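Local coordinates for protein isoaspartyl dipeptidase (Fervidobacterium islandicum, PDB 7CDH) that probably cleaves isoaspartyl (beta-aspartyl) dipeptides, acting as a zinc-dependent peptidase of the amidohydrolase family in repair of damaged protein, at residues A8-P13 with G344-G349; L52-L57 with E326-S331; A352-V357 with S366-G371; I4-K9 with K18-F23; N279-S284 with T333-V338. One frame throughout, in Å; residues are numbered along the deposited sequence.

How the contacts relate
Contacts 1, 3 and 4 lie in or at the small beta domain of the chain. Contact 2 joins strand 51-59 of that domain to the helical run beside the barrel. Contact 5 belongs to the barrel. Contacts 1 and 2 have centres about 9 Å apart and are joined by backbone bonds between strands 8-11 and 51-59. Strand 51-59 also pairs with strand 354-358 of contact 3. Contacts 1 and 4 share Ala8 and Lys9. In contact 2, Ile330 meets Ile282 of contact 5, and the two centres are about 11 Å apart. Contact 5 lies near the metal site: the side chain of Thr281 is about 12 Å from a zinc ion. Contact 4 lies about 26 Å from contact 5, centre to centre.

Contact 1 (A8-P13 with G344-G349); sequences AKVFSP and GKIAKG
Ser12 and Ile346 make the tight part of this contact. Ile346 N donates to Ser12 O at 2.9 Å. The bond is bent, and the donor is tilted 27° from the carbonyl plane. This one hydrogen bond holds Ser12 O, and Lys345 CA lies close to the same oxygen. A cis peptide bond joins Ser12 to Pro13 and turns the chain here. Pro13 CD then rests 3.5 Å from Gly344 O. The Ile346 side chain points toward strand 8-11. Its CG1 branch lies beside the backbone N (chi1 -45°), which carries CD1 to the strand. There CD1 meets Phe11 O at 3.9 Å and, more loosely, Val10 CG1 at 4.2 Å. Ile346 also packs on Leu53 of the neighbouring strand 51-59. Ser12 OG is used within its own loop, by Glu14 O. The solvent side is different. Lys345 brushes Ser12 O with CG, then its bent chain leads its amine away from the contact. A loop coming back from the barrel to close on an N-terminal strand is consistent with the amidohydrolase fold, whose small beta domain combines both ends of the chain.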
# COMPACT_ATOMS: atom_id res chain seq x y z
N ALA A 8 -7.32 -27.01 -54.89
CA ALA A 8 -6.46 -27.60 -53.85
C ALA A 8 -7.10 -28.88 -53.30
O ALA A 8 -8.35 -29.02 -53.32
CB ALA A 8 -6.18 -26.61 -52.75
N LYS A 9 -6.27 -29.78 -52.81
CA LYS A 9 -6.77 -30.89 -51.98
C LYS A 9 -6.88 -30.34 -50.57
O LYS A 9 -5.89 -29.86 -50.05
CB LYS A 9 -5.83 -32.10 -52.08
CG LYS A 9 -5.88 -32.86 -53.40
CD LYS A 9 -4.52 -33.20 -53.96
CE LYS A 9 -4.43 -32.87 -55.44
NZ LYS A 9 -3.33 -33.59 -56.10
N VAL A 10 -8.04 -30.39 -49.95
CA VAL A 10 -8.25 -29.71 -48.65
C VAL A 10 -8.15 -30.73 -47.52
O VAL A 10 -8.85 -31.77 -47.58
CB VAL A 10 -9.61 -29.01 -48.68
CG1 VAL A 10 -9.95 -28.41 -47.33
CG2 VAL A 10 -9.61 -27.98 -49.80
N PHE A 11 -7.32 -30.44 -46.51
CA PHE A 11 -7.33 -31.14 -45.21
C PHE A 11 -7.90 -30.19 -44.17
O PHE A 11 -7.35 -29.12 -43.95
CB PHE A 11 -5.94 -31.60 -44.81
CG PHE A 11 -5.29 -32.58 -45.75
CD1 PHE A 11 -4.76 -32.17 -46.95
CD2 PHE A 11 -5.17 -33.91 -45.39
CE1 PHE A 11 -4.12 -33.07 -47.80
CE2 PHE A 11 -4.53 -34.81 -46.23
CZ PHE A 11 -4.01 -34.39 -47.43
N SER A 12 -9.00 -30.58 -43.55
CA SER A 12 -9.93 -29.67 -42.86
C SER A 12 -9.74 -29.64 -41.34
O SER A 12 -10.36 -28.80 -40.69
CB SER A 12 -11.34 -30.07 -43.25
OG SER A 12 -11.67 -31.36 -42.71
N PRO A 13 -8.93 -30.49 -40.64
CA PRO A 13 -7.90 -31.37 -41.19
C PRO A 13 -8.25 -32.78 -41.73
O PRO A 13 -7.38 -33.37 -42.39
CB PRO A 13 -7.00 -31.56 -39.95
CG PRO A 13 -7.94 -31.56 -38.78
CD PRO A 13 -8.97 -30.54 -39.17
N GLY A 344 -8.37 -23.97 -36.42
CA GLY A 344 -7.93 -25.37 -36.59
C GLY A 344 -8.82 -26.19 -37.52
O GLY A 344 -8.47 -27.36 -37.80
N LYS A 345 -9.92 -25.60 -38.01
CA LYS A 345 -10.92 -26.27 -38.86
C LYS A 345 -11.19 -25.43 -40.11
O LYS A 345 -11.57 -24.27 -39.97
CB LYS A 345 -12.21 -26.52 -38.07
CG LYS A 345 -13.10 -27.62 -38.63
CD LYS A 345 -13.68 -28.54 -37.56
CE LYS A 345 -14.85 -27.93 -36.83
NZ LYS A 345 -16.13 -28.32 -37.47
N ILE A 346 -11.03 -26.02 -41.30
CA ILE A 346 -11.58 -25.43 -42.55
C ILE A 346 -13.03 -25.88 -42.67
O ILE A 346 -13.24 -27.08 -42.94
CB ILE A 346 -10.77 -25.80 -43.78
CG1 ILE A 346 -9.27 -25.66 -43.53
CG2 ILE A 346 -11.27 -24.97 -44.95
CD1 ILE A 346 -8.45 -25.46 -44.79
N ALA A 347 -13.97 -24.96 -42.47
CA ALA A 347 -15.42 -25.23 -42.39
C ALA A 347 -16.18 -23.91 -42.28
O ALA A 347 -15.58 -22.91 -41.89
CB ALA A 347 -15.70 -26.12 -41.21
N LYS A 348 -17.46 -23.92 -42.66
CA LYS A 348 -18.33 -22.73 -42.74
C LYS A 348 -18.33 -22.08 -41.35
O LYS A 348 -18.52 -22.83 -40.37
CB LYS A 348 -19.73 -23.16 -43.18
CG LYS A 348 -20.62 -22.08 -43.77
CD LYS A 348 -22.02 -22.58 -44.09
CE LYS A 348 -23.11 -21.58 -43.74
NZ LYS A 348 -24.37 -22.28 -43.40
N GLY A 349 -18.05 -20.76 -41.27
CA GLY A 349 -18.18 -19.96 -40.04
C GLY A 349 -16.92 -19.92 -39.17
O GLY A 349 -16.80 -19.03 -38.35

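Contact 2 (L52-L57 with E326-S331); sequences LLLPGL and EVLKIS
The backbones of Leu57 and Ser331 come closest, with their CA atoms 5.3 Å apart, where strand 51-59 passes the end of a short helical run. The two segments share no hydrogen bond. Their backbones meet through a CA-H...O contact, Leu57 CA to Ser331 O, at 3.6 Å. Most of the rest is apolar packing round Leu328. This residue sits in the 3-10 turn after helix 324-327 and points at the strand. Its CG lies beside the backbone N, and a chi2 of 180° extends the chain to CD1, the branch that meets Leu54. CD1 of Leu328 touches Leu54 CG at 3.9 Å, and the two side chains meet at about a right angle. The same CD1 lies 4.2 Å from Pro55 CD. The other branch, Leu328 CD2, faces Leu57 CD2 at 4.4 Å. Leu57 CD2 also leans on Ser331 CB at 4.0 Å. All the residues that touch are buried. Farther from the strand, Lys329 forms a salt bridge with Glu326 and a second with Asp278. Helix 309-318 closes the packing, with Trp311 on Leu54 and Val310 on both Leu57 and Ser331. Strand 51-59 itself lies between strands 8-11 and 354-358, and Phe11 of the former packs on Leu54.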
# COMPACT_ATOMS: atom_id res chain seq x y z
N LEU A 52 -1.81 -28.51 -51.35
CA LEU A 52 -2.69 -28.91 -50.24
C LEU A 52 -3.06 -27.62 -49.47
O LEU A 52 -2.14 -26.81 -49.23
CB LEU A 52 -1.95 -29.90 -49.33
CG LEU A 52 -1.05 -30.92 -50.03
CD1 LEU A 52 -0.45 -31.91 -49.04
CD2 LEU A 52 -1.81 -31.68 -51.10
N LEU A 53 -4.35 -27.43 -49.18
CA LEU A 53 -4.90 -26.40 -48.28
C LEU A 53 -5.11 -27.02 -46.89
O LEU A 53 -5.93 -27.96 -46.77
CB LEU A 53 -6.22 -25.85 -48.84
CG LEU A 53 -6.86 -24.75 -48.00
CD1 LEU A 53 -6.09 -23.44 -48.14
CD2 LEU A 53 -8.31 -24.52 -48.37
N LEU A 54 -4.42 -26.47 -45.88
CA LEU A 54 -4.42 -26.92 -44.47
C LEU A 54 -5.00 -25.81 -43.59
O LEU A 54 -5.06 -24.64 -43.97
CB LEU A 54 -2.97 -27.25 -44.05
CG LEU A 54 -2.39 -28.61 -44.46
CD1 LEU A 54 -2.75 -29.03 -45.87
CD2 LEU A 54 -0.88 -28.62 -44.31
N PRO A 55 -5.45 -26.10 -42.35
CA PRO A 55 -5.79 -25.05 -41.42
C PRO A 55 -4.47 -24.40 -40.96
O PRO A 55 -3.49 -25.11 -40.88
CB PRO A 55 -6.48 -25.78 -40.26
CG PRO A 55 -6.66 -27.22 -40.75
CD PRO A 55 -5.56 -27.44 -41.75
N GLY A 56 -4.47 -23.09 -40.70
CA GLY A 56 -3.27 -22.41 -40.17
C GLY A 56 -2.84 -23.08 -38.87
O GLY A 56 -3.72 -23.47 -38.09
N LEU A 57 -1.55 -23.27 -38.69
CA LEU A 57 -0.98 -23.90 -37.49
C LEU A 57 -1.08 -22.94 -36.29
O LEU A 57 -0.94 -21.70 -36.45
CB LEU A 57 0.49 -24.21 -37.79
CG LEU A 57 0.76 -25.06 -39.02
CD1 LEU A 57 2.26 -25.33 -39.15
CD2 LEU A 57 0.01 -26.37 -38.91
N GLU A 326 -4.28 -36.91 -39.50
CA GLU A 326 -4.11 -37.31 -38.08
C GLU A 326 -3.02 -36.46 -37.44
O GLU A 326 -3.26 -35.93 -36.35
CB GLU A 326 -3.82 -38.81 -38.01
CG GLU A 326 -5.05 -39.68 -38.25
CD GLU A 326 -6.12 -39.59 -37.16
OE1 GLU A 326 -7.33 -39.54 -37.51
OE2 GLU A 326 -5.74 -39.56 -35.95
N VAL A 327 -1.86 -36.30 -38.09
CA VAL A 327 -0.73 -35.52 -37.53
C VAL A 327 -1.17 -34.06 -37.31
O VAL A 327 -0.91 -33.55 -36.27
CB VAL A 327 0.51 -35.62 -38.42
CG1 VAL A 327 1.69 -34.94 -37.77
CG2 VAL A 327 0.86 -37.07 -38.67
N LEU A 328 -1.95 -33.48 -38.19
CA LEU A 328 -2.34 -32.07 -38.10
C LEU A 328 -3.07 -31.76 -36.80
O LEU A 328 -3.16 -30.59 -36.45
CB LEU A 328 -3.24 -31.75 -39.29
CG LEU A 328 -2.49 -31.44 -40.57
CD1 LEU A 328 -3.51 -31.14 -41.67
CD2 LEU A 328 -1.54 -30.27 -40.36
N LYS A 329 -3.64 -32.77 -36.15
CA LYS A 329 -4.43 -32.58 -34.93
C LYS A 329 -3.58 -31.86 -33.88
O LYS A 329 -4.18 -31.11 -33.10
CB LYS A 329 -4.91 -33.92 -34.37
CG LYS A 329 -6.01 -34.57 -35.17
CD LYS A 329 -6.36 -35.93 -34.61
CE LYS A 329 -7.55 -36.56 -35.29
NZ LYS A 329 -8.03 -37.70 -34.48
N ILE A 330 -2.27 -32.09 -33.87
CA ILE A 330 -1.36 -31.63 -32.77
C ILE A 330 -1.13 -30.11 -32.83
O ILE A 330 -0.63 -29.54 -31.83
CB ILE A 330 -0.02 -32.39 -32.82
CG1 ILE A 330 0.75 -32.11 -34.10
CG2 ILE A 330 -0.23 -33.86 -32.57
CD1 ILE A 330 2.00 -32.96 -34.21
N SER A 331 -1.42 -29.50 -33.96
CA SER A 331 -1.16 -28.08 -34.28
C SER A 331 -2.42 -27.42 -34.81
O SER A 331 -2.33 -26.25 -35.12
CB SER A 331 -0.02 -27.94 -35.25
OG SER A 331 1.16 -28.44 -34.66

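Contact 3 (A352-V357 with S366-G371); sequences ADFILV and SVISKG
Ala352 meets Gly371 at one end of this antiparallel hairpin, where strands 354-357 and 366-369 run at 171°. Ala352 CB lies 3.8 Å from Gly371 CA. Next, Asp353 CG lies beside its backbone N (chi1 -52°), which turns the carboxylate to the other strand's end. Its OD1 accepts Lys370 N at 2.9 Å, nearly along the C-O axis and almost straight (170° at H). OD2 is taken by a salt bridge with Lys343. With an asparagine in place of Asp353, Lys343 would probably be left without its charged mate. Phe354 forms a hydrogen-bonded pair with Ile368. The bonds run both ways, Phe354 N to Ile368 O at 2.9 Å and Ile368 N to Phe354 O at 2.8 Å. The side chains cross at a slant, with Phe354 CD2 4.0 Å from Ile368 CG2. Ile355 and Val367 form the non-hydrogen-bonded pair. They point the same way on the other face, and their CG2 methyls touch. Leu356 pairs with Ser366 by two more backbone bonds, the shorter from Leu356 N to Ser366 O at 2.8 Å. Leu356 CD1 rests on Ser366 CB, while Ser366 OG turns to Tyr46 and Asp377. The chemistry is thus a regular backbone ladder with mainly apolar side chains on its faces and one buried carboxylate at its end. That carboxylate joins a backbone N-H to a lysine charge, and so probably remains ionised.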
# COMPACT_ATOMS: atom_id res chain seq x y z
N ALA A 352 -10.86 -17.72 -41.34
CA ALA A 352 -10.16 -18.03 -42.60
C ALA A 352 -8.65 -17.99 -42.37
O ALA A 352 -7.99 -17.10 -42.95
CB ALA A 352 -10.59 -17.09 -43.70
N ASP A 353 -8.15 -18.93 -41.58
CA ASP A 353 -6.69 -19.12 -41.35
C ASP A 353 -6.28 -20.44 -41.99
O ASP A 353 -6.77 -21.50 -41.51
CB ASP A 353 -6.35 -19.14 -39.86
CG ASP A 353 -6.87 -17.98 -39.03
OD1 ASP A 353 -7.24 -16.93 -39.62
OD2 ASP A 353 -6.87 -18.13 -37.77
N PHE A 354 -5.40 -20.37 -43.00
CA PHE A 354 -5.00 -21.51 -43.88
C PHE A 354 -3.52 -21.44 -44.24
O PHE A 354 -2.97 -20.35 -44.27
CB PHE A 354 -5.69 -21.44 -45.24
CG PHE A 354 -7.16 -21.12 -45.24
CD1 PHE A 354 -8.05 -21.85 -44.48
CD2 PHE A 354 -7.66 -20.12 -46.06
CE1 PHE A 354 -9.40 -21.53 -44.47
CE2 PHE A 354 -9.01 -19.83 -46.07
CZ PHE A 354 -9.88 -20.54 -45.28
N ILE A 355 -2.90 -22.59 -44.51
CA ILE A 355 -1.60 -22.63 -45.23
C ILE A 355 -1.79 -23.45 -46.51
O ILE A 355 -2.64 -24.36 -46.57
CB ILE A 355 -0.45 -23.15 -44.35
CG1 ILE A 355 -0.68 -24.58 -43.87
CG2 ILE A 355 -0.18 -22.21 -43.19
CD1 ILE A 355 0.54 -25.25 -43.24
N LEU A 356 -1.02 -23.10 -47.51
CA LEU A 356 -0.98 -23.83 -48.79
C LEU A 356 0.40 -24.45 -48.88
O LEU A 356 1.39 -23.74 -48.78
CB LEU A 356 -1.27 -22.84 -49.91
CG LEU A 356 -2.74 -22.44 -50.03
CD1 LEU A 356 -2.88 -21.15 -50.81
CD2 LEU A 356 -3.54 -23.55 -50.69
N VAL A 357 0.43 -25.77 -48.99
CA VAL A 357 1.69 -26.56 -49.03
C VAL A 357 1.83 -27.17 -50.43
O VAL A 357 0.82 -27.47 -51.08
CB VAL A 357 1.59 -27.57 -47.89
CG1 VAL A 357 2.66 -28.63 -47.97
CG2 VAL A 357 1.64 -26.83 -46.57
N SER A 366 1.97 -20.59 -49.36
CA SER A 366 1.07 -19.46 -49.08
C SER A 366 0.47 -19.58 -47.68
O SER A 366 0.35 -20.71 -47.16
CB SER A 366 0.05 -19.31 -50.18
OG SER A 366 0.74 -19.02 -51.39
N VAL A 367 0.23 -18.43 -47.06
CA VAL A 367 -0.24 -18.34 -45.65
C VAL A 367 -1.32 -17.28 -45.58
O VAL A 367 -1.06 -16.17 -46.02
CB VAL A 367 0.89 -18.02 -44.67
CG1 VAL A 367 0.36 -17.99 -43.25
CG2 VAL A 367 2.01 -19.02 -44.79
N ILE A 368 -2.47 -17.66 -45.06
CA ILE A 368 -3.68 -16.80 -45.00
C ILE A 368 -4.15 -16.74 -43.54
O ILE A 368 -4.17 -17.79 -42.88
CB ILE A 368 -4.74 -17.34 -45.97
CG1 ILE A 368 -4.16 -17.44 -47.39
CG2 ILE A 368 -6.00 -16.50 -45.95
CD1 ILE A 368 -5.16 -17.90 -48.41
N SER A 369 -4.41 -15.52 -43.05
CA SER A 369 -4.87 -15.24 -41.67
C SER A 369 -5.98 -14.21 -41.76
O SER A 369 -5.76 -13.18 -42.38
CB SER A 369 -3.76 -14.78 -40.79
OG SER A 369 -4.22 -14.66 -39.45
N LYS A 370 -7.15 -14.52 -41.21
CA LYS A 370 -8.32 -13.64 -41.26
C LYS A 370 -8.58 -13.30 -42.72
O LYS A 370 -9.12 -12.21 -43.01
CB LYS A 370 -8.06 -12.38 -40.41
CG LYS A 370 -7.54 -12.65 -39.01
CD LYS A 370 -7.18 -11.42 -38.20
CE LYS A 370 -5.68 -11.21 -38.06
NZ LYS A 370 -5.34 -10.41 -36.86
N GLY A 371 -8.21 -14.21 -43.62
CA GLY A 371 -8.56 -14.12 -45.05
C GLY A 371 -7.67 -13.16 -45.81
O GLY A 371 -8.02 -12.86 -46.94

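Contact 4 (I4-K9 with K18-F23); sequences IIKNAK and KKDVIF
Ile5 and Val21 are the hydrogen-bonded pair of this antiparallel ladder. Ile5 N gives to Val21 O at 2.8 Å, and Val21 N gives to Ile5 O at 3.0 Å. Beyond them the chain turns a corner at Asn7, interrupting the direct ladder. Asp20 takes over. Its CG lies beside the backbone N (chi1 -82°), turning the carboxylate to Lys6 and Asn7. Its OD1 accepts Asn7 N at 3.1 Å from the syn side, 27° out of the carboxylate plane. Its OD2 forms a salt bridge with Lys6 NZ at 3.2 Å. An alanine at Asp20 would remove both acceptors and would probably leave the Lys6 amine without its mate and the Asn7 corner less firmly held. A bridging water accepts from Ala8 N at 2.7 Å and donates to Lys19 O, with a weak bond to Ile5 O. Lys19 N bonds weakly to Ala8 O. Asn7 ND2 is satisfied by Asp47, and Lys9 NZ by Glu359. Among apolar groups, Ile5 CD1 meets Phe23 CE1 at 3.5 Å. Strand 19-23 lies between strands 2-6 and 27-31. From the larger sheet, Leu53 and Ile368 pack against Ile5, and Pro40 of a second subunit packs on Ile22.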
# COMPACT_ATOMS: atom_id res chain seq x y z
N ILE A 4 -11.65 -16.76 -53.21
CA ILE A 4 -11.92 -18.19 -53.49
C ILE A 4 -10.60 -18.86 -53.80
O ILE A 4 -9.94 -18.38 -54.75
CB ILE A 4 -12.86 -18.40 -54.70
CG1 ILE A 4 -14.24 -17.77 -54.51
CG2 ILE A 4 -12.97 -19.88 -55.03
CD1 ILE A 4 -14.33 -16.39 -55.09
N ILE A 5 -10.30 -19.96 -53.11
CA ILE A 5 -9.15 -20.85 -53.46
C ILE A 5 -9.71 -22.06 -54.23
O ILE A 5 -10.66 -22.74 -53.73
CB ILE A 5 -8.33 -21.24 -52.22
CG1 ILE A 5 -7.66 -20.02 -51.59
CG2 ILE A 5 -7.30 -22.31 -52.54
CD1 ILE A 5 -7.31 -20.22 -50.14
N LYS A 6 -9.19 -22.26 -55.45
CA LYS A 6 -9.65 -23.30 -56.39
C LYS A 6 -8.56 -24.35 -56.50
O LYS A 6 -7.38 -23.97 -56.45
CB LYS A 6 -9.97 -22.69 -57.76
CG LYS A 6 -11.30 -21.94 -57.82
CD LYS A 6 -11.76 -21.56 -59.23
CE LYS A 6 -13.24 -21.22 -59.29
NZ LYS A 6 -14.06 -22.42 -59.59
N ASN A 7 -8.96 -25.62 -56.64
CA ASN A 7 -8.12 -26.72 -57.21
C ASN A 7 -7.14 -27.27 -56.18
O ASN A 7 -6.19 -27.93 -56.62
CB ASN A 7 -7.27 -26.28 -58.41
CG ASN A 7 -8.10 -25.85 -59.60
OD1 ASN A 7 -9.27 -26.22 -59.69
ND2 ASN A 7 -7.49 -25.08 -60.51
N ALA A 8 -7.32 -27.01 -54.89
CA ALA A 8 -6.46 -27.60 -53.85
C ALA A 8 -7.10 -28.88 -53.30
O ALA A 8 -8.35 -29.02 -53.32
CB ALA A 8 -6.18 -26.61 -52.75
N LYS A 9 -6.27 -29.78 -52.81
CA LYS A 9 -6.77 -30.89 -51.98
C LYS A 9 -6.88 -30.34 -50.57
O LYS A 9 -5.89 -29.86 -50.05
CB LYS A 9 -5.83 -32.10 -52.08
CG LYS A 9 -5.88 -32.86 -53.40
CD LYS A 9 -4.52 -33.20 -53.96
CE LYS A 9 -4.43 -32.87 -55.44
NZ LYS A 9 -3.33 -33.59 -56.10
N LYS A 18 -10.43 -32.76 -53.41
CA LYS A 18 -10.44 -31.52 -54.24
C LYS A 18 -11.74 -30.75 -53.96
O LYS A 18 -12.83 -31.26 -54.28
CB LYS A 18 -10.18 -31.84 -55.71
CG LYS A 18 -8.73 -31.66 -56.14
CD LYS A 18 -8.50 -31.61 -57.63
CE LYS A 18 -8.70 -32.96 -58.29
NZ LYS A 18 -9.09 -32.84 -59.71
N LYS A 19 -11.60 -29.60 -53.29
CA LYS A 19 -12.75 -28.73 -52.90
C LYS A 19 -12.33 -27.28 -53.06
O LYS A 19 -11.16 -27.00 -53.07
CB LYS A 19 -13.21 -29.00 -51.47
CG LYS A 19 -13.78 -30.39 -51.22
CD LYS A 19 -15.26 -30.50 -51.40
CE LYS A 19 -15.77 -31.91 -51.19
NZ LYS A 19 -16.09 -32.55 -52.49
N ASP A 20 -13.31 -26.41 -53.21
CA ASP A 20 -13.13 -24.95 -53.41
C ASP A 20 -13.59 -24.25 -52.13
O ASP A 20 -14.60 -24.71 -51.54
CB ASP A 20 -13.86 -24.52 -54.69
CG ASP A 20 -13.05 -24.79 -55.96
OD1 ASP A 20 -11.98 -25.51 -55.87
OD2 ASP A 20 -13.48 -24.27 -57.05
N VAL A 21 -12.84 -23.24 -51.70
CA VAL A 21 -13.07 -22.50 -50.42
C VAL A 21 -13.29 -21.02 -50.71
O VAL A 21 -12.39 -20.40 -51.33
CB VAL A 21 -11.93 -22.69 -49.40
CG1 VAL A 21 -12.37 -22.17 -48.05
CG2 VAL A 21 -11.48 -24.14 -49.26
N ILE A 22 -14.46 -20.52 -50.31
CA ILE A 22 -14.88 -19.09 -50.42
C ILE A 22 -14.85 -18.49 -49.01
O ILE A 22 -15.50 -19.07 -48.11
CB ILE A 22 -16.29 -18.98 -51.03
CG1 ILE A 22 -16.45 -19.83 -52.29
CG2 ILE A 22 -16.64 -17.53 -51.32
CD1 ILE A 22 -17.76 -20.58 -52.34
N PHE A 23 -14.16 -17.37 -48.82
CA PHE A 23 -13.96 -16.75 -47.48
C PHE A 23 -13.85 -15.22 -47.59
O PHE A 23 -13.44 -14.69 -48.64
CB PHE A 23 -12.73 -17.38 -46.81
CG PHE A 23 -11.46 -17.26 -47.61
CD1 PHE A 23 -11.15 -18.19 -48.59
CD2 PHE A 23 -10.59 -16.22 -47.41
CE1 PHE A 23 -9.99 -18.07 -49.33
CE2 PHE A 23 -9.42 -16.10 -48.15
CZ PHE A 23 -9.13 -17.03 -49.11
O HOH W 1 -9.00 -25.41 -53.45

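Contact 5 (N279-S284 with T333-V338); sequences NVTISS and TNPARV
Asn334 reaches Val280 because its CG lies beside the backbone N (chi1 -64°), which swings the amide from the helix to the strand. In Thr281 the first torsion (chi1 67°) sets OG1 between the backbone N and the carbonyl carbon. That turn sends CG2 toward the helix and OG1 to other partners. Asn334 ND2 donates to Val280 O at 2.7 Å. The bond lies in the carbonyl plane of Val280 and close to the amide plane of Asn334. The same ND2 also donates to Leu277 O. Two carbonyl oxygens therefore share the buried amide nitrogen and fix the rotation of the group. Beside this bond the contact is apolar. Thr281 CG2 lies 3.7 Å from Asn334 CB and equally close to Pro335 N. It also lies 3.9 Å from Pro335 CD. Thr281 OG1 is held by Tyr221 and Asp246. Asn279 ND2 is bonded to Gly243 O. Arg337 NH2 bonds to Asp278 O, just before the strand. The strand and helix axes cross nearly at a right angle (98°) and come within 7.8 Å. Strand 280-283 runs parallel beside strand 245-248, and Asp285, a zinc ligand, follows just after its end. This matches the last strand of an amidohydrolase barrel. Helix 264-273 packs on Val280 and Ile282, while helix 333-339 lies across the strand and sets Pro335 on Ile58 of strand 51-59.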
# COMPACT_ATOMS: atom_id res chain seq x y z
N ASN A 279 -4.93 -36.11 -27.48
CA ASN A 279 -4.62 -35.53 -26.16
C ASN A 279 -3.23 -34.89 -26.25
O ASN A 279 -2.63 -34.68 -25.23
CB ASN A 279 -4.75 -36.60 -25.08
CG ASN A 279 -6.15 -37.17 -25.04
OD1 ASN A 279 -6.55 -37.89 -25.95
ND2 ASN A 279 -6.92 -36.80 -24.02
N VAL A 280 -2.74 -34.60 -27.44
CA VAL A 280 -1.32 -34.22 -27.60
C VAL A 280 -1.26 -32.95 -28.42
O VAL A 280 -2.00 -32.86 -29.39
CB VAL A 280 -0.52 -35.35 -28.27
CG1 VAL A 280 0.80 -34.83 -28.80
CG2 VAL A 280 -0.30 -36.46 -27.27
N THR A 281 -0.50 -31.96 -27.94
CA THR A 281 -0.17 -30.75 -28.74
C THR A 281 1.35 -30.73 -28.87
O THR A 281 2.00 -31.41 -28.10
CB THR A 281 -0.77 -29.46 -28.16
OG1 THR A 281 -0.11 -29.23 -26.92
CG2 THR A 281 -2.27 -29.51 -27.94
N ILE A 282 1.85 -30.00 -29.84
CA ILE A 282 3.27 -29.56 -29.86
C ILE A 282 3.36 -28.03 -29.86
O ILE A 282 2.40 -27.32 -30.30
CB ILE A 282 4.01 -30.20 -31.05
CG1 ILE A 282 3.42 -29.76 -32.39
CG2 ILE A 282 4.03 -31.71 -30.89
CD1 ILE A 282 4.32 -30.06 -33.57
N SER A 283 4.51 -27.53 -29.41
CA SER A 283 4.83 -26.08 -29.36
C SER A 283 6.32 -25.86 -29.64
O SER A 283 7.15 -26.73 -29.29
CB SER A 283 4.40 -25.52 -28.03
OG SER A 283 5.19 -26.05 -26.97
N SER A 284 6.67 -24.72 -30.23
CA SER A 284 8.08 -24.40 -30.58
C SER A 284 8.87 -24.11 -29.32
O SER A 284 10.08 -24.47 -29.27
CB SER A 284 8.18 -23.25 -31.50
OG SER A 284 7.41 -22.16 -31.02
N THR A 333 -6.47 -29.01 -34.42
CA THR A 333 -7.68 -29.39 -33.64
C THR A 333 -7.35 -29.33 -32.15
O THR A 333 -8.18 -28.82 -31.43
CB THR A 333 -8.16 -30.79 -34.07
OG1 THR A 333 -8.31 -30.64 -35.47
CG2 THR A 333 -9.44 -31.22 -33.39
N ASN A 334 -6.22 -29.90 -31.71
CA ASN A 334 -5.97 -30.12 -30.27
C ASN A 334 -5.74 -28.77 -29.56
O ASN A 334 -6.37 -28.51 -28.53
CB ASN A 334 -4.89 -31.18 -30.02
CG ASN A 334 -5.28 -32.56 -30.50
OD1 ASN A 334 -6.45 -32.82 -30.76
ND2 ASN A 334 -4.31 -33.45 -30.64
N PRO A 335 -4.86 -27.86 -30.05
CA PRO A 335 -4.69 -26.54 -29.43
C PRO A 335 -5.99 -25.74 -29.45
O PRO A 335 -6.34 -25.19 -28.44
CB PRO A 335 -3.64 -25.84 -30.29
CG PRO A 335 -2.90 -26.98 -30.97
CD PRO A 335 -3.94 -28.05 -31.18
N ALA A 336 -6.74 -25.78 -30.56
CA ALA A 336 -8.05 -25.11 -30.64
C ALA A 336 -8.98 -25.61 -29.52
O ALA A 336 -9.67 -24.76 -28.91
CB ALA A 336 -8.69 -25.30 -31.98
N ARG A 337 -9.00 -26.91 -29.23
CA ARG A 337 -9.95 -27.43 -28.20
C ARG A 337 -9.46 -26.93 -26.85
O ARG A 337 -10.29 -26.42 -26.11
CB ARG A 337 -10.09 -28.95 -28.26
CG ARG A 337 -10.91 -29.59 -27.13
CD ARG A 337 -10.20 -30.76 -26.42
NE ARG A 337 -9.60 -31.60 -27.41
CZ ARG A 337 -8.36 -32.04 -27.42
NH1 ARG A 337 -7.54 -31.83 -26.42
NH2 ARG A 337 -7.95 -32.75 -28.45
N VAL A 338 -8.16 -26.99 -26.59
CA VAL A 338 -7.59 -26.59 -25.27
C VAL A 338 -7.97 -25.12 -24.97
O VAL A 338 -8.45 -24.89 -23.89
CB VAL A 338 -6.07 -26.83 -25.21
CG1 VAL A 338 -5.49 -26.24 -23.94
CG2 VAL A 338 -5.74 -28.31 -25.26